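Long-range contacts in chloramphenicol acetyltransferase (Aliivibrio fischeri, PDB 6PXA), which probably transfers the acetyl group of acetyl-CoA to chloramphenicol, giving chloramphenicol 3-acetate, and binds the bile acid taurocholate: residues P23-G28 against D69-G74; G120-G125 against A134-G139; A152-N157 against G166-V171. All blocks are in the same frame, centred on the assembly; numbering follows the deposited sequence.

Interaction 1 of 3, residues P23-G28 against D69-G74; sequences PNIEVG and DKLRIG
Asn24, Glu26 and Gly28 join Leu71 and Ile73 through backbone bonds that pair strands 25-27 and 71-73 in parallel, 4.7 Å between axes. Leu71 N donates to Asn24 O, Glu26 N to Leu71 O at 3.0 Å, and Ile73 N to Glu26 O at 2.7 Å, all three nearly straight. Where the strands end, Gly28 N donates to Ile73 O at 3.0 Å from above its carbonyl plane, and more weakly to Gly74 O.

The apolar contacts lie on one face. Ile25 CG2 rests 4.1 Å from Leu71 CD2, and Val27 CG1 lies equally far from Ile73 CG2; within each pair the side chains run side by side. Branched Ile25, Val27 and Ile73 suit extended backbone, and Phe42 and Val47 add to this oily layer.

The polar side chains meet more loosely, through their aliphatic parts. On the other face the Glu26 carboxylate and Arg72 guanidinium planes are turned 32° apart, but OE1 stays 5.1 Å from Arg72 NE, which instead forms a salt bridge with Asp121. Lys70 CB lies 3.5 Å from Asn24 O, and with CG anti to the carbonyl carbon (chi1 -73°) CG also stays beside that oxygen; the Asn24 amide nitrogen bonds Leu51 O.

Parallel strands of successive coils stack in this way in the left-handed beta-helix of hexapeptide-repeat acyltransferases, the family of this protein.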
loop_
_atom_site.group_PDB
_atom_site.type_symbol
_atom_site.label_atom_id
_atom_site.label_comp_id
_atom_site.label_asym_id
_atom_site.label_seq_id
_atom_site.Cartn_x
_atom_site.Cartn_y
_atom_site.Cartn_z
ATOM N N PRO B 23 -19.899 -1.956 19.053
ATOM C CA PRO B 23 -19.614 -2.008 20.495
ATOM C C PRO B 23 -18.170 -2.360 20.796
ATOM O O PRO B 23 -17.714 -2.166 21.934
ATOM C CB PRO B 23 -20.586 -3.086 21.014
ATOM C CG PRO B 23 -20.961 -3.898 19.823
ATOM C CD PRO B 23 -20.912 -2.948 18.645
ATOM N N ASN B 24 -17.428 -2.851 19.813
ATOM C CA ASN B 24 -16.059 -3.257 20.047
ATOM C C ASN B 24 -15.069 -2.161 19.694
ATOM O O ASN B 24 -13.854 -2.384 19.791
ATOM C CB ASN B 24 -15.765 -4.550 19.289
ATOM C CG ASN B 24 -16.425 -5.746 19.922
ATOM O OD1 ASN B 24 -16.395 -5.907 21.145
ATOM N ND2 ASN B 24 -17.077 -6.575 19.105
ATOM N N ILE B 25 -15.558 -0.966 19.363
ATOM C CA ILE B 25 -14.709 0.200 19.137
ATOM C C ILE B 25 -15.031 1.254 20.184
ATOM O O ILE B 25 -16.198 1.473 20.527
ATOM C CB ILE B 25 -14.866 0.800 17.728
ATOM C CG1 ILE B 25 -14.668 -0.252 16.662
ATOM C CG2 ILE B 25 -13.801 1.861 17.512
ATOM C CD1 ILE B 25 -14.865 0.278 15.213
ATOM N N GLU B 26 -13.986 1.880 20.714
ATOM C CA GLU B 26 -14.108 3.014 21.617
ATOM C C GLU B 26 -13.262 4.147 21.038
ATOM O O GLU B 26 -12.067 3.959 20.798
ATOM C CB GLU B 26 -13.644 2.627 23.024
ATOM C CG GLU B 26 -13.188 3.780 23.868
ATOM C CD GLU B 26 -12.568 3.316 25.174
ATOM O OE1 GLU B 26 -12.847 2.167 25.586
ATOM O OE2 GLU B 26 -11.800 4.096 25.779
ATOM N N VAL B 27 -13.875 5.308 20.793
ATOM C CA VAL B 27 -13.170 6.463 20.243
ATOM C C VAL B 27 -13.467 7.690 21.095
ATOM O O VAL B 27 -14.631 7.974 21.396
ATOM C CB VAL B 27 -13.552 6.742 18.775
ATOM C CG1 VAL B 27 -12.706 7.867 18.241
ATOM C CG2 VAL B 27 -13.388 5.508 17.922
ATOM N N GLY B 28 -12.415 8.439 21.446
ATOM C CA GLY B 28 -12.550 9.606 22.295
ATOM C C GLY B 28 -12.848 10.901 21.536
ATOM O O GLY B 28 -12.859 10.973 20.297
ATOM N N ASP B 69 -10.706 -8.994 20.410
ATOM C CA ASP B 69 -9.828 -7.833 20.531
ATOM C C ASP B 69 -10.583 -6.552 20.183
ATOM O O ASP B 69 -11.351 -6.493 19.217
ATOM C CB ASP B 69 -8.587 -7.991 19.623
ATOM C CG ASP B 69 -7.686 -9.147 20.063
ATOM O OD1 ASP B 69 -7.584 -9.419 21.289
ATOM O OD2 ASP B 69 -7.132 -9.853 19.185
ATOM N N LYS B 70 -10.390 -5.523 20.995
ATOM C CA LYS B 70 -11.089 -4.264 20.820
ATOM C C LYS B 70 -10.128 -3.219 20.254
ATOM O O LYS B 70 -8.905 -3.321 20.394
ATOM C CB LYS B 70 -11.702 -3.789 22.141
ATOM C CG LYS B 70 -12.940 -4.607 22.578
ATOM C CD LYS B 70 -13.445 -4.233 23.950
ATOM C CE LYS B 70 -14.270 -5.412 24.522
ATOM N NZ LYS B 70 -14.700 -5.220 25.940
ATOM N N LEU B 71 -10.701 -2.207 19.606
ATOM C CA LEU B 71 -9.952 -1.079 19.055
ATOM C C LEU B 71 -10.295 0.160 19.884
ATOM O O LEU B 71 -11.444 0.604 19.902
ATOM C CB LEU B 71 -10.287 -0.870 17.576
ATOM C CG LEU B 71 -9.806 0.472 17.009
ATOM C CD1 LEU B 71 -8.288 0.553 17.041
ATOM C CD2 LEU B 71 -10.353 0.738 15.611
ATOM N N ARG B 72 -9.305 0.717 20.576
ATOM C CA ARG B 72 -9.531 1.869 21.438
ATOM C C ARG B 72 -8.690 3.035 20.931
ATOM O O ARG B 72 -7.469 2.909 20.784
ATOM C CB ARG B 72 -9.194 1.539 22.895
ATOM C CG ARG B 72 -9.753 0.229 23.392
ATOM C CD ARG B 72 -9.600 0.173 24.928
ATOM N NE ARG B 72 -8.912 -1.026 25.402
ATOM C CZ ARG B 72 -8.049 -1.041 26.424
ATOM N NH1 ARG B 72 -7.467 -2.176 26.794
ATOM N NH2 ARG B 72 -7.744 0.082 27.067
ATOM N N ILE B 73 -9.345 4.163 20.658
ATOM C CA ILE B 73 -8.700 5.354 20.116
ATOM C C ILE B 73 -8.953 6.512 21.074
ATOM O O ILE B 73 -10.057 6.657 21.620
ATOM C CB ILE B 73 -9.217 5.672 18.699
ATOM C CG1 ILE B 73 -8.788 4.572 17.720
ATOM C CG2 ILE B 73 -8.710 7.019 18.239
ATOM C CD1 ILE B 73 -9.521 4.599 16.374
ATOM N N GLY B 74 -7.905 7.294 21.320
ATOM C CA GLY B 74 -7.951 8.359 22.291
ATOM C C GLY B 74 -8.629 9.594 21.748
ATOM O O GLY B 74 -9.421 9.547 20.804
#

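Interaction 2 of 3, residues G120-G125 against A134-G139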
loop_
_atom_site.group_PDB
_atom_site.type_symbol
_atom_site.label_atom_id
_atom_site.label_comp_id
_atom_site.label_asym_id
_atom_site.label_seq_id
_atom_site.Cartn_x
_atom_site.Cartn_y
_atom_site.Cartn_z
ATOM N N GLY B 120 -4.792 -9.204 21.698
ATOM C CA GLY B 120 -4.984 -8.094 22.601
ATOM C C GLY B 120 -5.515 -6.891 21.859
ATOM O O GLY B 120 -5.504 -6.818 20.621
ATOM N N ASP B 121 -5.964 -5.909 22.635
ATOM C CA ASP B 121 -6.556 -4.708 22.058
ATOM C C ASP B 121 -5.545 -3.891 21.244
ATOM O O ASP B 121 -4.350 -3.844 21.550
ATOM C CB ASP B 121 -7.122 -3.808 23.160
ATOM C CG ASP B 121 -8.362 -4.403 23.842
ATOM O OD1 ASP B 121 -8.871 -5.482 23.422
ATOM O OD2 ASP B 121 -8.855 -3.752 24.800
ATOM N N THR B 122 -6.051 -3.230 20.211
ATOM C CA THR B 122 -5.307 -2.181 19.514
ATOM C C THR B 122 -5.648 -0.858 20.188
ATOM O O THR B 122 -6.821 -0.475 20.257
ATOM C CB THR B 122 -5.645 -2.146 18.029
ATOM O OG1 THR B 122 -5.230 -3.383 17.440
ATOM C CG2 THR B 122 -4.892 -1.022 17.334
ATOM N N ILE B 123 -4.637 -0.194 20.736
ATOM C CA ILE B 123 -4.829 1.039 21.477
ATOM C C ILE B 123 -4.071 2.136 20.759
ATOM O O ILE B 123 -2.860 2.013 20.540
ATOM C CB ILE B 123 -4.342 0.907 22.923
ATOM C CG1 ILE B 123 -5.018 -0.288 23.592
ATOM C CG2 ILE B 123 -4.657 2.176 23.684
ATOM C CD1 ILE B 123 -4.520 -0.582 24.995
ATOM N N VAL B 124 -4.776 3.211 20.424
ATOM C CA VAL B 124 -4.168 4.459 19.974
ATOM C C VAL B 124 -4.394 5.510 21.059
ATOM O O VAL B 124 -5.538 5.767 21.465
ATOM C CB VAL B 124 -4.727 4.908 18.618
ATOM C CG1 VAL B 124 -4.021 6.192 18.164
ATOM C CG2 VAL B 124 -4.526 3.806 17.576
ATOM N N GLY B 125 -3.301 6.088 21.561
ATOM C CA GLY B 125 -3.378 7.065 22.628
ATOM C C GLY B 125 -3.921 8.391 22.127
ATOM O O GLY B 125 -4.537 8.452 21.062
ATOM N N ALA B 134 -1.445 4.175 6.263
ATOM C CA ALA B 134 -0.704 3.411 7.243
ATOM C C ALA B 134 -1.543 2.199 7.622
ATOM O O ALA B 134 -2.776 2.211 7.509
ATOM C CB ALA B 134 -0.380 4.257 8.484
ATOM N N MET B 135 -0.868 1.117 7.975
ATOM C CA MET B 135 -1.540 -0.095 8.416
ATOM C C MET B 135 -1.070 -0.459 9.812
ATOM O O MET B 135 0.128 -0.694 10.024
ATOM C CB MET B 135 -1.294 -1.256 7.462
ATOM C CG MET B 135 -2.404 -2.287 7.549
ATOM S SD MET B 135 -2.028 -3.857 6.738
ATOM C CE MET B 135 -2.948 -3.616 5.211
ATOM N N ILE B 136 -2.025 -0.552 10.734
ATOM C CA ILE B 136 -1.798 -0.826 12.157
ATOM C C ILE B 136 -2.172 -2.287 12.425
ATOM O O ILE B 136 -3.345 -2.668 12.316
ATOM C CB ILE B 136 -2.636 0.110 13.036
ATOM C CG1 ILE B 136 -2.440 1.567 12.630
ATOM C CG2 ILE B 136 -2.258 -0.051 14.486
ATOM C CD1 ILE B 136 -1.018 2.013 12.784
ATOM N N MET B 137 -1.187 -3.111 12.761
ATOM C CA MET B 137 -1.409 -4.549 12.895
ATOM C C MET B 137 -1.978 -4.883 14.277
ATOM O O MET B 137 -1.980 -4.039 15.176
ATOM C CB MET B 137 -0.103 -5.290 12.623
ATOM C CG MET B 137 0.490 -5.069 11.212
ATOM S SD MET B 137 -0.511 -5.686 9.879
ATOM C CE MET B 137 -1.621 -4.433 9.716
ATOM N N PRO B 138 -2.503 -6.111 14.474
ATOM C CA PRO B 138 -3.210 -6.413 15.736
ATOM C C PRO B 138 -2.322 -6.294 16.957
ATOM O O PRO B 138 -1.127 -6.593 16.920
ATOM C CB PRO B 138 -3.684 -7.863 15.553
ATOM C CG PRO B 138 -3.721 -8.070 14.012
ATOM C CD PRO B 138 -2.572 -7.238 13.514
ATOM N N GLY B 139 -2.934 -5.849 18.060
ATOM C CA GLY B 139 -2.315 -5.844 19.362
ATOM C C GLY B 139 -1.370 -4.701 19.666
ATOM O O GLY B 139 -0.843 -4.663 20.773
HETATM O O HOH W 1 -5.924 -5.802 17.984
HETATM O O HOH W 2 -5.114 -3.189 14.597
#
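Thr122 and Gly139 bring the two backbones together, their CA atoms 4.7 Å apart, whereas strands 122-124 and 135-136 belong to different sheets of the beta-helix. Gly139 follows Pro138 at the corner where the chain leaves strand 135-136 and turns toward strand 141-142. Its CA donates two long C-H...O contacts, to Gly120 O and to Asp121 O, each at 3.6 Å. Glycine suits both ends of this approach: Gly139 has a positive phi of 81°, and Gly120, with phi 90°, has backbone angles that would press a CB against the preceding carbonyl oxygen.

In the conformer described (a second is also modelled), the two branches of Thr122 serve different neighbours. CG2 stands anti to the backbone N (chi1 -64° for OG1) and meets Ile136 CG2 at 4.0 Å, the two side chains crossing at a slant; Phe85 also packs on Ile136. OG1, on the other branch, takes up two waters. One lies 2.6 Å from Thr122 OG1, donates to Gly120 O and accepts from Gly139 N at 3.0 Å, so a single molecule ties three polar groups of the two segments together. The second water lies 2.9 Å from Thr122 OG1 and probably donates to Ile136 O, though its protons are too few for every acceptor nearby.

Asp121 faces away from this site: besides its bridge to Arg72, its carboxylate accepts from Lys70 N, tying the start of strand 122-124 to the preceding coil. Met137 also turns away, packing on Ala150 of the second subunit.

The chemistry is thus divided: a methyl-to-methyl contact lies on the apolar side, while ordered water and a threonine hydroxyl bridge backbone groups that do not pair directly, as befits a corner where the chain passes from one sheet of the helix to the next.

Interaction 3 of 3, residues A152-N157 against G166-V171; sequences AVITKN and GNNVVV
Asn168 reaches from segment 166-171 to the backbone turn at Thr155 and Lys156, near the end of the left-handed beta-helix of this hexapeptide-repeat protein. From CB, chi1 of -60° sets CG anti to its own carbonyl carbon, and there CG lies 3.9 Å from Lys156 CG, the two side chains crossing at about a right angle. At the tip the amide divides its work. OD1 accepts from Thr155 N at 2.9 Å, in the carbonyl plane and on a lone pair, and from Lys156 N at 3.3 Å, a longer bond whose donor stands 47° out of that plane. ND2 gives a hydrogen to Thr155 OG1 at 2.6 Å, tilted 21° from the amide plane. Gripped at both ends, the amide is held against rotation. Asparagine suits the place because one short side chain offers an acceptor and a donor together, and it also tolerates the positive phi of this residue.

Glycine at 166 allows the positive phi there, and Asn167 centres an inverse gamma turn. Gly166 O accepts from Val153 N, while Ala152 CB packs close to Gly166 N. Ile154 is buried against Val164. Arg151 of the second subunit packs on Val153, and Val165 of that subunit on Asn167.

A water also donates to Asn168 OD1, at a doubtfully short 2.5 Å, and at 3.3 Å to Lys156 O.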
loop_
_atom_site.group_PDB
_atom_site.type_symbol
_atom_site.label_atom_id
_atom_site.label_comp_id
_atom_site.label_asym_id
_atom_site.label_seq_id
_atom_site.Cartn_x
_atom_site.Cartn_y
_atom_site.Cartn_z
ATOM N N ALA B 152 3.156 3.671 6.633
ATOM C CA ALA B 152 3.856 2.898 7.643
ATOM C C ALA B 152 3.110 1.597 7.950
ATOM O O ALA B 152 1.887 1.502 7.820
ATOM C CB ALA B 152 4.017 3.711 8.927
ATOM N N VAL B 153 3.868 0.576 8.303
ATOM C CA VAL B 153 3.316 -0.719 8.686
ATOM C C VAL B 153 3.764 -0.972 10.126
ATOM O O VAL B 153 4.936 -1.287 10.394
ATOM C CB VAL B 153 3.756 -1.836 7.739
ATOM C CG1 VAL B 153 3.135 -3.201 8.191
ATOM C CG2 VAL B 153 3.358 -1.492 6.297
ATOM N N ILE B 154 2.848 -0.778 11.059
ATOM C CA ILE B 154 3.161 -0.706 12.484
ATOM C C ILE B 154 2.852 -2.067 13.097
ATOM O O ILE B 154 1.687 -2.484 13.144
ATOM C CB ILE B 154 2.367 0.412 13.165
ATOM C CG1 ILE B 154 2.686 1.729 12.459
ATOM C CG2 ILE B 154 2.725 0.506 14.635
ATOM C CD1 ILE B 154 4.173 2.141 12.594
ATOM N N THR B 155 3.895 -2.789 13.504
ATOM C CA THR B 155 3.703 -4.099 14.121
ATOM C C THR B 155 4.210 -4.170 15.552
ATOM O O THR B 155 4.029 -5.204 16.197
ATOM C CB THR B 155 4.409 -5.201 13.314
ATOM O OG1 THR B 155 5.811 -4.936 13.301
ATOM C CG2 THR B 155 3.899 -5.254 11.892
ATOM N N LYS B 156 4.849 -3.118 16.048
ATOM C CA LYS B 156 5.376 -3.041 17.398
ATOM C C LYS B 156 4.741 -1.843 18.084
ATOM O O LYS B 156 4.227 -0.942 17.413
ATOM C CB LYS B 156 6.897 -2.889 17.366
ATOM C CG LYS B 156 7.585 -3.895 16.463
ATOM C CD LYS B 156 9.095 -3.803 16.614
ATOM C CE LYS B 156 9.792 -4.951 15.883
ATOM N NZ LYS B 156 11.265 -4.912 16.111
ATOM N N ASN B 157 4.792 -1.827 19.416
ATOM C CA ASN B 157 4.360 -0.648 20.165
ATOM C C ASN B 157 5.190 0.583 19.799
ATOM O O ASN B 157 6.393 0.498 19.539
ATOM C CB ASN B 157 4.459 -0.895 21.681
ATOM C CG ASN B 157 3.444 -1.892 22.162
ATOM O OD1 ASN B 157 2.404 -2.082 21.520
ATOM N ND2 ASN B 157 3.730 -2.547 23.283
ATOM N N GLY B 166 7.475 3.517 7.607
ATOM C CA GLY B 166 7.931 2.275 7.015
ATOM C C GLY B 166 7.747 1.090 7.944
ATOM O O GLY B 166 6.749 0.972 8.673
ATOM N N ASN B 167 8.759 0.225 7.957
ATOM C CA ASN B 167 8.736 -1.025 8.728
ATOM C C ASN B 167 9.198 -0.764 10.177
ATOM O O ASN B 167 10.304 -1.118 10.605
ATOM C CB ASN B 167 9.591 -2.064 8.002
ATOM C CG ASN B 167 9.601 -3.437 8.680
ATOM O OD1 ASN B 167 8.798 -3.726 9.571
ATOM N ND2 ASN B 167 10.526 -4.289 8.245
ATOM N N ASN B 168 8.320 -0.101 10.937
ATOM C CA ASN B 168 8.567 0.263 12.349
ATOM C C ASN B 168 9.838 1.069 12.546
ATOM O O ASN B 168 10.560 0.866 13.528
ATOM C CB ASN B 168 8.635 -0.962 13.264
ATOM C CG ASN B 168 7.369 -1.754 13.257
ATOM O OD1 ASN B 168 6.336 -1.294 13.749
ATOM N ND2 ASN B 168 7.433 -2.963 12.698
ATOM N N VAL B 169 10.144 1.989 11.629
ATOM C CA VAL B 169 11.361 2.784 11.748
ATOM C C VAL B 169 11.023 4.054 12.520
ATOM O O VAL B 169 10.245 4.891 12.052
ATOM C CB VAL B 169 11.977 3.122 10.381
ATOM C CG1 VAL B 169 13.278 3.878 10.614
ATOM C CG2 VAL B 169 12.240 1.837 9.592
ATOM N N VAL B 170 11.599 4.180 13.709
ATOM C CA VAL B 170 11.472 5.384 14.519
ATOM C C VAL B 170 12.500 6.392 14.006
ATOM O O VAL B 170 13.706 6.204 14.177
ATOM C CB VAL B 170 11.692 5.072 16.005
ATOM C CG1 VAL B 170 11.415 6.304 16.865
ATOM C CG2 VAL B 170 10.844 3.872 16.420
ATOM N N VAL B 171 12.035 7.483 13.406
ATOM C CA VAL B 171 12.973 8.419 12.785
ATOM C C VAL B 171 13.340 9.585 13.689
ATOM O O VAL B 171 14.382 10.226 13.453
ATOM C CB VAL B 171 12.443 8.957 11.439
ATOM C CG1 VAL B 171 12.070 7.811 10.528
ATOM C CG2 VAL B 171 11.257 9.879 11.664
HETATM O O HOH W 3 6.473 0.468 15.460
#

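The three contacts follow one another along the chain and along the beta-helix. Interactions 1 and 2, centres 10 Å apart, share the sheet in which strands 71-73 and 122-124 are neighbours: Arg72 N lies 2.8 Å from Thr122 O, and Arg72 O lies 2.7 Å from Val124 N. A different sheet joins interaction 2 to interaction 3, with Met135 N 2.8 Å from Ala152 O; their centres are 12 Å apart. Interactions 1 and 3 do not touch, their nearest atoms being about 11 Å apart. A bound taurocholate lies about 11 Å from the Asn24 side chain, and one lies about 10 Å from that of Pro138, while interactions 2 and 3 both meet the second subunit.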